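PDB 5JBL: prohead core protein protease from Enterobacteria phage T4, which acts as the serine protease of the prohead core, switched on by self-cleavage once the prohead is assembled, and cuts many prohead proteins after L/I-X-E motifs. Local coordinates for residues C[157-163]-C[183-189]; C[24-28]-C[104-108]; C[115-120]-C[132-136]. The protein carries 3 engineered substitutions. All blocks are in the same frame, centred on the assembly; numbering follows the deposited sequence.

In the fold
Along the chain, contact 2 (24-28 with 104-108) closes first, contact 3 (115-120 with 132-136) follows as a hairpin, and contact 1 (157-163 with 183-189) comes last. The centres of contacts 1 and 2 are about 8 Å apart: strand 24-29 lies beside strand 157-168 in a mixed sheet, loop 104-108 packs against it, and together they hold both changed active-site positions, A159 and A104. Contact 3 belongs to a separate antiparallel sheet, centred about 12 Å from contact 1 and 18 Å from contact 2. V186 of contact 1 packs on I117 and I119 of contact 3, so the sheet holding A159 rests against the hairpin that also meets a neighbouring subunit.

Contact 1: C[157-163]-C[183-189]; sequences GVASRGL and TVGVDAV. Engineered in segment 157-163: A159 (natural residue Ser).
V184 lays CG2 over the centre of one face of the R161 guanidinium, 3.6 Å above its plane, while the D187 carboxylate meets the edge. The pair sits on an antiparallel ladder, 157-163 against 183-189, interrupted by a classic beta bulge. R161 holds the carboxylate with two nitrogens, one to each oxygen: NE reaches D187 OD2 at 2.7 Å and NH2 reaches D187 OD1 at 3.1 Å, each on a syn lone pair. The two flat groups are 29° apart, close enough to coplanar for two bonds, although OD2 is tilted 20° from the guanidinium plane. A bend in the arginine at chi3 (-107°) turns its head along the strand to D187. E101 offers NH2 a second carboxylate and the backbone N of E101 hydrogen-bonds to D187 OD1, which should fix the rotation of both groups.

The register slips by one between A159-D187 and R161-V184. At the bulge, R161 O accepts from both V184 N and T183 N, which arrive from the same face of its plane. Before the bulge, A159 N and O pair with D187 O and N. A159, an engineered replacement for the active-site serine, therefore lies on the same face as D187, whose side chain also touches A104, the other changed catalytic position. On the V158 side of the sheet, V158 CG1 meets V186 CG1, which comes from beyond the corner at G185, at 3.6 Å. At the changed catalytic position itself, A159 CB meets V189 CG1 at 3.8 Å.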
loop_
_atom_site.group_PDB
_atom_site.type_symbol
_atom_site.label_atom_id
_atom_site.label_comp_id
_atom_site.label_asym_id
_atom_site.label_seq_id
_atom_site.Cartn_x
_atom_site.Cartn_y
_atom_site.Cartn_z
ATOM N N GLY C 157 3.592 -2.186 23.142
ATOM C CA GLY C 157 4.572 -1.421 23.884
ATOM C C GLY C 157 4.652 -0.017 23.323
ATOM O O GLY C 157 4.091 0.292 22.259
ATOM N N VAL C 158 5.333 0.864 24.054
ATOM C CA VAL C 158 5.549 2.213 23.552
ATOM C C VAL C 158 7.045 2.489 23.527
ATOM O O VAL C 158 7.829 1.921 24.293
ATOM C CB VAL C 158 4.798 3.305 24.349
ATOM C CG1 VAL C 158 3.300 3.132 24.181
ATOM C CG2 VAL C 158 5.218 3.301 25.844
ATOM N N ALA C 159 7.434 3.364 22.610
ATOM C CA ALA C 159 8.808 3.821 22.501
ATOM C C ALA C 159 8.801 5.328 22.356
ATOM O O ALA C 159 7.879 5.895 21.756
ATOM C CB ALA C 159 9.528 3.202 21.278
ATOM N N SER C 160 9.846 5.969 22.875
ATOM C CA SER C 160 10.043 7.398 22.676
ATOM C C SER C 160 11.267 7.609 21.798
ATOM O O SER C 160 12.125 6.730 21.688
ATOM C CB SER C 160 10.204 8.144 24.017
ATOM O OG SER C 160 11.328 7.662 24.757
ATOM N N ARG C 161 11.314 8.773 21.147
ATOM C CA ARG C 161 12.449 9.211 20.344
ATOM C C ARG C 161 12.944 10.571 20.825
ATOM O O ARG C 161 12.151 11.446 21.184
ATOM C CB ARG C 161 12.083 9.300 18.853
ATOM C CG ARG C 161 11.716 7.983 18.198
ATOM C CD ARG C 161 11.534 8.170 16.701
ATOM N NE ARG C 161 10.136 8.120 16.316
ATOM C CZ ARG C 161 9.648 8.601 15.182
ATOM N NH1 ARG C 161 10.446 9.207 14.310
ATOM N NH2 ARG C 161 8.352 8.479 14.926
ATOM N N GLY C 162 14.257 10.764 20.823
ATOM C CA GLY C 162 14.762 12.059 21.223
ATOM C C GLY C 162 16.184 12.233 20.745
ATOM O O GLY C 162 16.767 11.336 20.132
ATOM N N LEU C 163 16.746 13.405 21.051
ATOM C CA LEU C 163 18.101 13.758 20.663
ATOM C C LEU C 163 18.895 14.126 21.905
ATOM O O LEU C 163 18.465 14.977 22.689
ATOM C CB LEU C 163 18.114 14.930 19.673
ATOM C CG LEU C 163 17.407 14.681 18.340
ATOM C CD1 LEU C 163 17.210 15.989 17.589
ATOM C CD2 LEU C 163 18.185 13.676 17.498
ATOM N N THR C 183 11.558 14.334 20.960
ATOM C CA THR C 183 10.986 14.694 19.667
ATOM C C THR C 183 9.737 13.908 19.301
ATOM O O THR C 183 8.918 14.410 18.534
ATOM C CB THR C 183 12.028 14.542 18.545
ATOM O OG1 THR C 183 12.498 13.193 18.475
ATOM C CG2 THR C 183 13.208 15.474 18.787
ATOM N N VAL C 184 9.580 12.685 19.803
ATOM C CA VAL C 184 8.350 11.918 19.631
ATOM C C VAL C 184 8.074 11.216 20.948
ATOM O O VAL C 184 8.881 10.388 21.387
ATOM C CB VAL C 184 8.448 10.884 18.492
ATOM C CG1 VAL C 184 7.141 10.096 18.394
ATOM C CG2 VAL C 184 8.775 11.570 17.170
ATOM N N GLY C 185 6.940 11.531 21.577
ATOM C CA GLY C 185 6.664 10.985 22.896
ATOM C C GLY C 185 6.337 9.499 22.879
ATOM O O GLY C 185 6.745 8.762 23.784
ATOM N N VAL C 186 5.588 9.042 21.867
ATOM C CA VAL C 186 5.139 7.650 21.787
ATOM C C VAL C 186 5.085 7.184 20.335
ATOM O O VAL C 186 4.400 7.787 19.507
ATOM C CB VAL C 186 3.746 7.437 22.419
ATOM C CG1 VAL C 186 3.229 6.020 22.047
ATOM C CG2 VAL C 186 3.819 7.597 23.914
ATOM N N ASP C 187 5.779 6.078 20.048
ATOM C CA ASP C 187 5.493 5.185 18.936
ATOM C C ASP C 187 4.968 3.871 19.507
ATOM O O ASP C 187 5.458 3.399 20.541
ATOM C CB ASP C 187 6.747 4.865 18.102
ATOM C CG ASP C 187 7.298 6.058 17.362
ATOM O OD1 ASP C 187 6.518 6.818 16.737
ATOM O OD2 ASP C 187 8.540 6.208 17.367
ATOM N N ALA C 188 4.011 3.240 18.824
ATOM C CA ALA C 188 3.603 1.901 19.233
ATOM C C ALA C 188 4.557 0.874 18.640
ATOM O O ALA C 188 4.868 0.911 17.442
ATOM C CB ALA C 188 2.158 1.619 18.810
ATOM N N VAL C 189 5.044 -0.042 19.483
ATOM C CA VAL C 189 6.085 -0.981 19.089
ATOM C C VAL C 189 5.778 -2.360 19.644
ATOM O O VAL C 189 5.065 -2.514 20.636
ATOM C CB VAL C 189 7.494 -0.521 19.540
ATOM C CG1 VAL C 189 7.843 0.777 18.870
ATOM C CG2 VAL C 189 7.563 -0.358 21.080
#

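Contact 2: C[24-28]-C[104-108]; sequences QLLIE and APPRA. Engineered in segment 104-108: A104 (natural residue His).
At the active site, segment 24-28 of strand 24-29, which holds E28, probably the residue before an autolytic cut, passes along the loop 104-108 that starts at A104, an engineered replacement for the catalytic histidine. L25 and I27 make the contact from one side of the strand by van der Waals packing, their methyls against both apolar side chains and backbone; 210 Å² is buried in total. I27 divides its work between two branches. With chi1 at -60° CG2 stands anti to the backbone N and meets A104 CB at 4.0 Å, whereas the extended CG1 arm carries CD1 to within 3.5 Å of P105 O. L25 straddles the next part of the loop with its two methyls. CD2 presses against the peptide link between P106 and R107, 3.5 Å from P106 C, and CD1 lies 3.8 Å from A108 CA, with A108 CB slightly farther off.

The loop has a defined shape to offer these methyls. P106 is the centre of an inverse gamma turn, closed by a weak bond from R107 N to P105 O. P105 also sets CG over the centre of the R107 guanidinium, 3.3 Å above its plane, while R107 NH1 forms a salt bridge with E101.

Through its backbone the strand pairs with 157-168, L26 with G162 and E28 with S160, extending the sheet that carries A159. The E28 carboxylate is gripped by R74, Y76, N70 and N72. Such a strand, added to the sheet edge and lying over the catalytic loop, is consistent with an N-terminus that blocks the catalytic centre of an unprocessed protease.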
loop_
_atom_site.group_PDB
_atom_site.type_symbol
_atom_site.label_atom_id
_atom_site.label_comp_id
_atom_site.label_asym_id
_atom_site.label_seq_id
_atom_site.Cartn_x
_atom_site.Cartn_y
_atom_site.Cartn_z
ATOM N N GLN C 24 23.033 12.404 19.522
ATOM C CA GLN C 24 22.623 11.270 18.709
ATOM C C GLN C 24 21.131 11.029 18.901
ATOM O O GLN C 24 20.509 11.546 19.831
ATOM C CB GLN C 24 23.442 10.025 19.089
ATOM C CG GLN C 24 23.137 9.500 20.487
ATOM C CD GLN C 24 23.907 8.226 20.830
ATOM O OE1 GLN C 24 25.018 8.292 21.355
ATOM N NE2 GLN C 24 23.314 7.069 20.546
ATOM N N LEU C 25 20.555 10.250 17.995
ATOM C CA LEU C 25 19.179 9.811 18.159
ATOM C C LEU C 25 19.124 8.783 19.277
ATOM O O LEU C 25 19.855 7.793 19.245
ATOM C CB LEU C 25 18.657 9.203 16.855
ATOM C CG LEU C 25 17.231 8.637 16.831
ATOM C CD1 LEU C 25 16.186 9.749 16.965
ATOM C CD2 LEU C 25 16.961 7.778 15.587
ATOM N N LEU C 26 18.258 9.020 20.260
ATOM C CA LEU C 26 18.053 8.129 21.401
ATOM C C LEU C 26 16.625 7.593 21.318
ATOM O O LEU C 26 15.662 8.361 21.443
ATOM C CB LEU C 26 18.294 8.874 22.715
ATOM C CG LEU C 26 19.688 9.444 22.931
ATOM C CD1 LEU C 26 19.727 10.392 24.151
ATOM C CD2 LEU C 26 20.708 8.306 23.063
ATOM N N ILE C 27 16.494 6.287 21.086
ATOM C CA ILE C 27 15.205 5.600 21.037
ATOM C C ILE C 27 15.100 4.697 22.255
ATOM O O ILE C 27 15.995 3.889 22.508
ATOM C CB ILE C 27 15.058 4.773 19.747
ATOM C CG1 ILE C 27 15.169 5.683 18.523
ATOM C CG2 ILE C 27 13.722 4.006 19.746
ATOM C CD1 ILE C 27 14.868 4.969 17.219
ATOM N N GLU C 28 13.999 4.808 22.993
ATOM C CA GLU C 28 13.821 4.011 24.198
ATOM C C GLU C 28 12.520 3.241 24.106
ATOM O O GLU C 28 11.541 3.744 23.563
ATOM C CB GLU C 28 13.791 4.884 25.448
ATOM C CG GLU C 28 14.809 6.010 25.468
ATOM C CD GLU C 28 16.252 5.530 25.549
ATOM O OE1 GLU C 28 16.493 4.350 25.889
ATOM O OE2 GLU C 28 17.155 6.345 25.264
ATOM N N ALA C 104 9.195 2.212 15.750
ATOM C CA ALA C 104 10.002 3.405 15.953
ATOM C C ALA C 104 11.083 3.439 14.877
ATOM O O ALA C 104 12.022 2.635 14.931
ATOM C CB ALA C 104 10.618 3.418 17.345
ATOM N N PRO C 105 11.001 4.338 13.907
ATOM C CA PRO C 105 11.979 4.364 12.821
ATOM C C PRO C 105 13.236 5.106 13.242
ATOM O O PRO C 105 13.226 5.867 14.226
ATOM C CB PRO C 105 11.229 5.117 11.715
ATOM C CG PRO C 105 10.376 6.093 12.475
ATOM C CD PRO C 105 9.949 5.360 13.740
ATOM N N PRO C 106 14.351 4.915 12.526
ATOM C CA PRO C 106 15.601 5.589 12.913
ATOM C C PRO C 106 15.663 7.041 12.449
ATOM O O PRO C 106 16.535 7.448 11.685
ATOM C CB PRO C 106 16.662 4.707 12.243
ATOM C CG PRO C 106 15.991 4.263 10.978
ATOM C CD PRO C 106 14.534 4.062 11.334
ATOM N N ARG C 107 14.687 7.834 12.867
ATOM C CA ARG C 107 14.706 9.254 12.552
ATOM C C ARG C 107 14.058 9.978 13.716
ATOM O O ARG C 107 13.333 9.377 14.512
ATOM C CB ARG C 107 14.047 9.567 11.203
ATOM C CG ARG C 107 12.797 8.812 10.918
ATOM C CD ARG C 107 12.260 9.080 9.498
ATOM N NE ARG C 107 11.224 8.092 9.203
ATOM C CZ ARG C 107 10.014 8.105 9.750
ATOM N NH1 ARG C 107 9.691 9.065 10.617
ATOM N NH2 ARG C 107 9.137 7.143 9.453
ATOM N N ALA C 108 14.376 11.261 13.852
ATOM C CA ALA C 108 13.897 12.041 14.991
ATOM C C ALA C 108 12.485 12.591 14.814
ATOM O O ALA C 108 11.811 12.861 15.817
ATOM C CB ALA C 108 14.856 13.198 15.262
#

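Contact 3: C[115-120]-C[132-136]; sequences AAIIIE and RARVI
E120 carries CG anti to its carbonyl carbon (chi1 -53°) and extends beyond it, while R132 bends at chi3 (79°); together these torsions bring the R132 guanidinium to the E120 carboxylate. R132 NH2 donates to E120 OE1 at 2.7 Å, using the anti lone pair, and NE adds a weak bond to the same oxygen. Both bonds end on OE1, and the planes are nearly perpendicular, 86° apart, unlike a coplanar fork. The other oxygen, OE2, lies against the R134 chain, 3.6 Å from R134 CB, and is hydrogen-bonded to Y58 OH. That hydroxyl also binds R134 NH1, so one tyrosine ties both charged groups.

Behind the charges runs a regular antiparallel ladder. I118 and R134 form a hydrogen-bonded pair: I118 N reaches R134 O at 2.9 Å, and R134 N reaches I118 O at 2.8 Å. I136 N closes one end on A116 O, and E120 N the other on R132 O. I117 with V135 and I119 with A133 form non-hydrogen-bonded pairs, their side chains on the face opposite I118 and R134. There I117 CD1 reaches diagonally to A133 CB at 4.1 Å and I117 CG2 approaches V135 CG2 at 4.2 Å, against helix 142-151, whose L146 touches both I117 and V135. Near the far end, A115 CB meets I136 CD1 at 3.9 Å.

A115 O accepts from K145 of a neighbouring subunit, and I118 and I136 pack on G153 and N149 of that subunit. The antiparallel ladder and the short link between strands 115-125 and 128-135 make a beta hairpin, leading at I136 into the homomultimerization region of the pentamer.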
loop_
_atom_site.group_PDB
_atom_site.type_symbol
_atom_site.label_atom_id
_atom_site.label_comp_id
_atom_site.label_asym_id
_atom_site.label_seq_id
_atom_site.Cartn_x
_atom_site.Cartn_y
_atom_site.Cartn_z
ATOM N N ALA C 115 1.756 8.196 10.642
ATOM C CA ALA C 115 1.264 8.405 11.994
ATOM C C ALA C 115 0.166 7.401 12.335
ATOM O O ALA C 115 -0.705 7.090 11.509
ATOM C CB ALA C 115 0.745 9.841 12.141
ATOM N N ALA C 116 0.238 6.863 13.557
ATOM C CA ALA C 116 -0.774 5.956 14.055
ATOM C C ALA C 116 -1.470 6.438 15.319
ATOM O O ALA C 116 -2.572 5.953 15.611
ATOM C CB ALA C 116 -0.165 4.554 14.295
ATOM N N ILE C 117 -0.870 7.364 16.080
ATOM C CA ILE C 117 -1.450 7.863 17.320
ATOM C C ILE C 117 -1.191 9.352 17.422
ATOM O O ILE C 117 -0.299 9.899 16.772
ATOM C CB ILE C 117 -0.875 7.171 18.585
ATOM C CG1 ILE C 117 0.633 7.385 18.689
ATOM C CG2 ILE C 117 -1.157 5.712 18.577
ATOM C CD1 ILE C 117 1.010 8.512 19.661
ATOM N N ILE C 118 -1.964 10.010 18.281
ATOM C CA ILE C 118 -1.689 11.388 18.648
ATOM C C ILE C 118 -1.807 11.509 20.161
ATOM O O ILE C 118 -2.783 11.046 20.756
ATOM C CB ILE C 118 -2.615 12.376 17.909
ATOM C CG1 ILE C 118 -2.246 13.817 18.283
ATOM C CG2 ILE C 118 -4.112 12.069 18.176
ATOM C CD1 ILE C 118 -2.872 14.874 17.387
ATOM N N ILE C 119 -0.799 12.115 20.784
ATOM C CA ILE C 119 -0.790 12.307 22.230
ATOM C C ILE C 119 -1.652 13.512 22.577
ATOM O O ILE C 119 -1.422 14.615 22.072
ATOM C CB ILE C 119 0.649 12.485 22.750
ATOM C CG1 ILE C 119 1.428 11.181 22.566
ATOM C CG2 ILE C 119 0.640 12.973 24.225
ATOM C CD1 ILE C 119 2.878 11.223 23.050
ATOM N N GLU C 120 -2.645 13.308 23.461
ATOM C CA GLU C 120 -3.545 14.377 23.880
ATOM C C GLU C 120 -3.149 15.021 25.198
ATOM O O GLU C 120 -3.531 16.169 25.444
ATOM C CB GLU C 120 -4.986 13.857 24.032
ATOM C CG GLU C 120 -5.482 13.139 22.807
ATOM C CD GLU C 120 -6.988 12.967 22.809
ATOM O OE1 GLU C 120 -7.587 12.893 23.904
ATOM O OE2 GLU C 120 -7.566 12.909 21.709
ATOM N N ARG C 132 -1.967 10.137 27.646
ATOM C CA ARG C 132 -3.111 9.557 26.962
ATOM C C ARG C 132 -2.925 9.790 25.472
ATOM O O ARG C 132 -2.666 10.919 25.046
ATOM C CB ARG C 132 -4.428 10.173 27.464
ATOM C CG ARG C 132 -5.658 9.463 26.932
ATOM C CD ARG C 132 -6.948 10.052 27.489
ATOM N NE ARG C 132 -7.306 11.275 26.789
ATOM C CZ ARG C 132 -7.122 12.497 27.279
ATOM N NH1 ARG C 132 -6.587 12.663 28.485
ATOM N NH2 ARG C 132 -7.479 13.556 26.563
ATOM N N ALA C 133 -3.003 8.721 24.687
ATOM C CA ALA C 133 -2.843 8.808 23.249
ATOM C C ALA C 133 -4.077 8.248 22.554
ATOM O O ALA C 133 -4.583 7.190 22.922
ATOM C CB ALA C 133 -1.602 8.047 22.768
ATOM N N ARG C 134 -4.549 8.960 21.544
ATOM C CA ARG C 134 -5.667 8.502 20.731
ATOM C C ARG C 134 -5.135 7.803 19.486
ATOM O O ARG C 134 -4.214 8.304 18.828
ATOM C CB ARG C 134 -6.554 9.689 20.347
ATOM C CG ARG C 134 -7.762 9.314 19.525
ATOM C CD ARG C 134 -8.542 10.544 19.095
ATOM N NE ARG C 134 -9.698 10.145 18.300
ATOM C CZ ARG C 134 -10.947 10.060 18.753
ATOM N NH1 ARG C 134 -11.227 10.375 20.014
ATOM N NH2 ARG C 134 -11.921 9.658 17.932
ATOM N N VAL C 135 -5.687 6.632 19.177
ATOM C CA VAL C 135 -5.316 5.911 17.963
ATOM C C VAL C 135 -6.038 6.544 16.779
ATOM O O VAL C 135 -7.235 6.849 16.859
ATOM C CB VAL C 135 -5.650 4.416 18.096
ATOM C CG1 VAL C 135 -5.352 3.674 16.789
ATOM C CG2 VAL C 135 -4.855 3.815 19.222
ATOM N N ILE C 136 -5.305 6.809 15.702
ATOM C CA ILE C 136 -5.892 7.432 14.515
ATOM C C ILE C 136 -6.675 6.371 13.744
ATOM O O ILE C 136 -6.120 5.344 13.363
ATOM C CB ILE C 136 -4.808 8.066 13.637
ATOM C CG1 ILE C 136 -4.061 9.127 14.452
ATOM C CG2 ILE C 136 -5.435 8.643 12.351
ATOM C CD1 ILE C 136 -2.781 9.638 13.824
#